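Local coordinates for phosphate-binding protein (Unidentified prokaryotic organism, PDB 3W9V), which binds phosphate, as a member of the PstS family of phosphate-binding proteins, at residues V286-P289 against I295-F298; D271-V276 against S344-A349. The protein carries 1 engineered substitution. One frame throughout, in Å; residues are numbered along the deposited sequence.

Contact 1 (V286-P289 against I295-F298)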
loop_
_atom_site.group_PDB
_atom_site.type_symbol
_atom_site.label_atom_id
_atom_site.label_comp_id
_atom_site.label_asym_id
_atom_site.label_seq_id
_atom_site.Cartn_x
_atom_site.Cartn_y
_atom_site.Cartn_z
ATOM N N VAL A 286 6.571 -14.214 0.346
ATOM C CA VAL A 286 6.566 -14.354 1.801
ATOM C C VAL A 286 5.184 -14.789 2.286
ATOM O O VAL A 286 4.177 -14.177 1.931
ATOM C CB VAL A 286 6.935 -13.023 2.486
ATOM C CG1 VAL A 286 7.037 -13.207 3.994
ATOM C CG2 VAL A 286 8.238 -12.482 1.921
ATOM N N ALA A 287 5.120 -15.836 3.098
ATOM C CA ALA A 287 3.824 -16.309 3.573
ATOM C C ALA A 287 3.136 -15.269 4.451
ATOM O O ALA A 287 3.775 -14.655 5.304
ATOM C CB ALA A 287 3.975 -17.619 4.334
ATOM N N TYR A 288 1.835 -15.068 4.238
ATOM C CA TYR A 288 1.050 -14.269 5.173
ATOM C C TYR A 288 1.222 -14.872 6.564
ATOM O O TYR A 288 1.257 -16.094 6.719
ATOM C CB TYR A 288 -0.430 -14.206 4.770
ATOM C CG TYR A 288 -0.705 -13.220 3.653
ATOM C CD1 TYR A 288 -0.697 -11.849 3.887
ATOM C CD2 TYR A 288 -0.963 -13.661 2.359
ATOM C CE1 TYR A 288 -0.938 -10.945 2.860
ATOM C CE2 TYR A 288 -1.207 -12.768 1.328
ATOM C CZ TYR A 288 -1.190 -11.415 1.579
ATOM O OH TYR A 288 -1.416 -10.547 0.536
ATOM N N PRO A 289 1.362 -14.019 7.583
ATOM C CA PRO A 289 1.693 -14.498 8.931
ATOM C C PRO A 289 0.545 -15.224 9.619
ATOM O O PRO A 289 -0.616 -14.858 9.455
ATOM C CB PRO A 289 2.004 -13.204 9.683
ATOM C CG PRO A 289 1.201 -12.163 8.974
ATOM C CD PRO A 289 1.271 -12.551 7.526
ATOM N N ILE A 295 -3.567 -9.130 7.505
ATOM C CA ILE A 295 -3.553 -8.459 6.207
ATOM C C ILE A 295 -2.544 -7.325 6.211
ATOM O O ILE A 295 -2.735 -6.309 6.884
ATOM C CB ILE A 295 -4.933 -7.905 5.809
ATOM C CG1 ILE A 295 -6.056 -8.857 6.230
ATOM C CG2 ILE A 295 -4.965 -7.636 4.308
ATOM C CD1 ILE A 295 -7.440 -8.348 5.879
ATOM N N LEU A 296 -1.458 -7.516 5.475
ATOM C CA LEU A 296 -0.356 -6.562 5.484
ATOM C C LEU A 296 0.342 -6.511 4.127
ATOM O O LEU A 296 0.083 -7.343 3.252
ATOM C CB LEU A 296 0.633 -6.904 6.603
ATOM C CG LEU A 296 1.660 -8.019 6.378
ATOM C CD1 LEU A 296 2.450 -8.238 7.664
ATOM C CD2 LEU A 296 1.030 -9.327 5.922
ATOM N N GLY A 297 1.207 -5.514 3.959
ATOM C CA GLY A 297 2.005 -5.379 2.758
ATOM C C GLY A 297 2.852 -4.125 2.794
ATOM O O GLY A 297 2.977 -3.475 3.834
ATOM N N PHE A 298 3.446 -3.795 1.652
ATOM C CA PHE A 298 4.294 -2.618 1.538
ATOM C C PHE A 298 3.694 -1.574 0.613
ATOM O O PHE A 298 3.005 -1.901 -0.357
ATOM C CB PHE A 298 5.682 -3.008 1.035
ATOM C CG PHE A 298 6.463 -3.832 2.012
ATOM C CD1 PHE A 298 7.245 -3.223 2.978
ATOM C CD2 PHE A 298 6.394 -5.211 1.988
ATOM C CE1 PHE A 298 7.956 -3.973 3.891
ATOM C CE2 PHE A 298 7.109 -5.972 2.901
ATOM C CZ PHE A 298 7.892 -5.352 3.852
HETATM O O HOH W 1 -0.869 -7.887 0.725
#
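Tyr288 and Leu296 pass alongside each other in opposite directions, and the phenol can be followed atom by atom from its root. The bond to CB points across the line between the segments rather than at 295-298. With CG anti to the carbonyl carbon and beside the backbone N (chi1 -79°), the ring then swings nearer. Its CD1 is the first atom to touch, 3.7 Å from Leu296 CD2, and the methyl lies at the ring edge, near the ring plane. One atom further out, Tyr288 CE1 is 4.0 Å from the same CD2. It is also 3.8 Å from Leu296 O, so the edge passes from an apolar neighbour to a polar one along its length. At the tip, Tyr288 OH donates to a water 2.7 Å away, which lies in the ring plane. That water donates in turn to Leu296 O at 2.8 Å, bridging hydroxyl and backbone carbonyl.

The backbone it reaches belongs to strand 296-304, which runs antiparallel to both of its neighbours, 57-60 and 83-92, in the five-strand mixed sheet. The strand order 2-1-3-5-4 is that of a type II periplasmic-binding-protein domain. Tyr288 itself follows short strand 286-287, paired in parallel with 277-278. Phe153 of helix 145-157 meets its ring edge-to-face, and Phe277 meets it with the planes about 25° apart.

Pro289 adds a second apolar touch. Its CD comes within 3.6 Å of Leu296 CD2 as the two side chains reach toward each other. Leu296 CG sits between its backbone N and carbonyl carbon (chi1 80°), and from there a single methyl, CD2, serves both partners. Ala255 of helix 253-257 touches both Pro289 and Leu296, adding a helical neighbour to this apolar side.

Contact 2 (D271-V276 against S344-A349)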
loop_
_atom_site.group_PDB
_atom_site.type_symbol
_atom_site.label_atom_id
_atom_site.label_comp_id
_atom_site.label_asym_id
_atom_site.label_seq_id
_atom_site.Cartn_x
_atom_site.Cartn_y
_atom_site.Cartn_z
ATOM N N ASP A 271 11.888 -5.243 -9.675
ATOM C CA ASP A 271 10.843 -6.146 -9.221
ATOM C C ASP A 271 11.166 -6.852 -7.897
ATOM O O ASP A 271 10.261 -7.132 -7.109
ATOM C CB ASP A 271 10.522 -7.182 -10.295
ATOM C CG ASP A 271 9.310 -8.020 -9.944
ATOM O OD1 ASP A 271 8.241 -7.441 -9.650
ATOM O OD2 ASP A 271 9.426 -9.266 -9.939
ATOM N N VAL A 272 12.440 -7.150 -7.642
ATOM C CA VAL A 272 12.772 -7.894 -6.427
ATOM C C VAL A 272 12.735 -7.035 -5.169
ATOM O O VAL A 272 12.766 -7.562 -4.058
ATOM C CB VAL A 272 14.136 -8.625 -6.504
ATOM C CG1 VAL A 272 14.170 -9.575 -7.694
ATOM C CG2 VAL A 272 15.295 -7.637 -6.535
ATOM N N TRP A 273 12.670 -5.719 -5.334
ATOM C CA TRP A 273 12.725 -4.829 -4.183
ATOM C C TRP A 273 11.426 -4.746 -3.391
ATOM O O TRP A 273 11.448 -4.338 -2.236
ATOM C CB TRP A 273 13.189 -3.434 -4.603
ATOM C CG TRP A 273 14.664 -3.376 -4.765
ATOM C CD1 TRP A 273 15.381 -3.628 -5.898
ATOM C CD2 TRP A 273 15.618 -3.107 -3.736
ATOM N NE1 TRP A 273 16.726 -3.511 -5.640
ATOM C CE2 TRP A 273 16.895 -3.192 -4.319
ATOM C CE3 TRP A 273 15.512 -2.783 -2.379
ATOM C CZ2 TRP A 273 18.063 -2.966 -3.596
ATOM C CZ3 TRP A 273 16.675 -2.570 -1.657
ATOM C CH2 TRP A 273 17.930 -2.654 -2.268
ATOM N N VAL A 274 10.306 -5.128 -3.995
ATOM C CA VAL A 274 9.032 -5.060 -3.298
ATOM C C VAL A 274 8.545 -6.466 -2.989
ATOM O O VAL A 274 8.112 -7.198 -3.884
ATOM C CB VAL A 274 7.960 -4.312 -4.109
ATOM C CG1 VAL A 274 6.659 -4.276 -3.326
ATOM C CG2 VAL A 274 8.429 -2.893 -4.436
ATOM N N PRO A 275 8.620 -6.865 -1.714
ATOM C CA PRO A 275 8.136 -8.198 -1.349
ATOM C C PRO A 275 6.635 -8.262 -1.484
ATOM O O PRO A 275 5.950 -7.280 -1.183
ATOM C CB PRO A 275 8.504 -8.320 0.132
ATOM C CG PRO A 275 9.538 -7.271 0.368
ATOM C CD PRO A 275 9.197 -6.153 -0.564
ATOM N N VAL A 276 6.129 -9.411 -1.909
ATOM C CA VAL A 276 4.702 -9.648 -1.871
ATOM C C VAL A 276 4.413 -10.856 -1.013
ATOM O O VAL A 276 5.191 -11.811 -0.952
ATOM C CB VAL A 276 4.090 -9.845 -3.266
ATOM C CG1 VAL A 276 4.199 -8.567 -4.062
ATOM C CG2 VAL A 276 4.769 -10.998 -3.988
ATOM N N SER A 344 15.735 -2.302 10.120
ATOM C CA SER A 344 17.072 -1.756 9.917
ATOM C C SER A 344 17.851 -2.400 8.776
ATOM O O SER A 344 18.573 -1.713 8.058
ATOM C CB SER A 344 17.884 -1.825 11.209
ATOM O OG SER A 344 18.101 -3.168 11.582
ATOM N N ASN A 345 17.712 -3.712 8.606
ATOM C CA ASN A 345 18.418 -4.378 7.518
ATOM C C ASN A 345 17.907 -3.940 6.146
ATOM O O ASN A 345 18.681 -3.833 5.200
ATOM C CB ASN A 345 18.424 -5.907 7.673
ATOM C CG ASN A 345 17.036 -6.526 7.628
ATOM O OD1 ASN A 345 16.035 -5.882 7.925
ATOM N ND2 ASN A 345 16.982 -7.809 7.290
ATOM N N TRP A 346 16.607 -3.671 6.062
ATOM C CA TRP A 346 16.003 -3.126 4.854
ATOM C C TRP A 346 16.493 -1.701 4.568
ATOM O O TRP A 346 16.848 -1.379 3.430
ATOM C CB TRP A 346 14.480 -3.194 4.961
ATOM C CG TRP A 346 13.921 -4.472 4.416
ATOM C CD1 TRP A 346 13.691 -5.642 5.090
ATOM C CD2 TRP A 346 13.560 -4.715 3.058
ATOM N NE1 TRP A 346 13.184 -6.588 4.232
ATOM C CE2 TRP A 346 13.095 -6.041 2.978
ATOM C CE3 TRP A 346 13.566 -3.929 1.903
ATOM C CZ2 TRP A 346 12.651 -6.599 1.783
ATOM C CZ3 TRP A 346 13.132 -4.481 0.724
ATOM C CH2 TRP A 346 12.670 -5.802 0.668
ATOM N N LYS A 347 16.534 -0.849 5.592
ATOM C CA LYS A 347 17.082 0.491 5.401
ATOM C C LYS A 347 18.514 0.394 4.881
ATOM O O LYS A 347 18.889 1.097 3.944
ATOM C CB LYS A 347 17.077 1.295 6.702
ATOM C CG LYS A 347 15.727 1.725 7.227
ATOM C CD LYS A 347 15.953 2.744 8.347
ATOM C CE LYS A 347 14.681 3.342 8.934
ATOM N NZ LYS A 347 13.895 2.365 9.740
ATOM N N ALA A 348 19.319 -0.462 5.504
ATOM C CA ALA A 348 20.715 -0.601 5.115
ATOM C C ALA A 348 20.853 -1.061 3.672
ATOM O O ALA A 348 21.726 -0.588 2.943
ATOM C CB ALA A 348 21.454 -1.549 6.055
ATOM N N ALA A 349 19.991 -1.987 3.260
ATOM C CA ALA A 349 20.025 -2.485 1.889
ATOM C C ALA A 349 19.690 -1.388 0.883
ATOM O O ALA A 349 20.362 -1.246 -0.143
ATOM C CB ALA A 349 19.077 -3.668 1.724
#
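Trp273 O lies at the edge of the Trp346 indole, near its plane, 3.4 Å from Trp346 CZ3 and 3.5 Å from Trp346 CH2. These are carbon contacts and not conventional hydrogen bonds. The oxygen is buried and has no hydrogen-bonding partner in the model, so the weakly positive ring-edge hydrogens probably give it what little electrostatic compensation it has.

The six-membered ring of Trp346 also receives Pro275. Pro275 CG lies 3.5 Å from both Trp346 CH2 and Trp346 CZ2, approaching obliquely, and the two side chains come from opposite directions. The pyrrole ring of the indole is held by a hydrogen bond from Trp346 NE1 to Val259 O, so the group is tied at its nitrogen and packed at its benzo end. With an alanine here, Val259 O would probably lose its N-H donor, and a gap would be likely to open beside Pro275 and the Trp273 carbonyl.

The Trp273 side chain makes the other half of the contact. Its CG stands anti to the carbonyl carbon (chi1 -80°), which carries the indole away from the carbonyl and on toward the helix. There Trp273 CH2 comes within 3.5 Å of Ala349 O, again at the ring edge and near its plane, and 4.3 Å from Ala349 CB. The two indoles only brush, with Trp273 CE3 and Trp346 CZ3 4.3 Å apart at an oblique approach. Trp273 NE1 has its own acceptor, Arg267 O.

Val86 touches Trp273 and Pro87 touches Trp346, both from strand 83-92. The loop 271-276 and helix 344-354 thus pack together beside strand 83-92, at an outer strand of the mixed sheet, consistent with the alpha/beta domain of type II periplasmic binding proteins.

Both contacts are buried, but contact 1 is the more central, its centre about 11 Å from the chain centre against about 15 Å for contact 2. Contact 1 joins residues close in sequence, whereas contact 2 closes a 67-residue excursion containing all of contact 1. They meet directly: Val286 N and Val276 O, 3.1 Å apart, probably form a hydrogen bond, and Phe298 CE2 packs 3.7 Å from Pro275 CG. Strand 83-92 is a common neighbour, bonded through its backbone to Gly297 and touched by both tryptophans. Contact 1 joins small apolar touches to a water-mediated polar bridge, while contact 2 combines proline-on-indole packing with indole edges that meet backbone carbonyls.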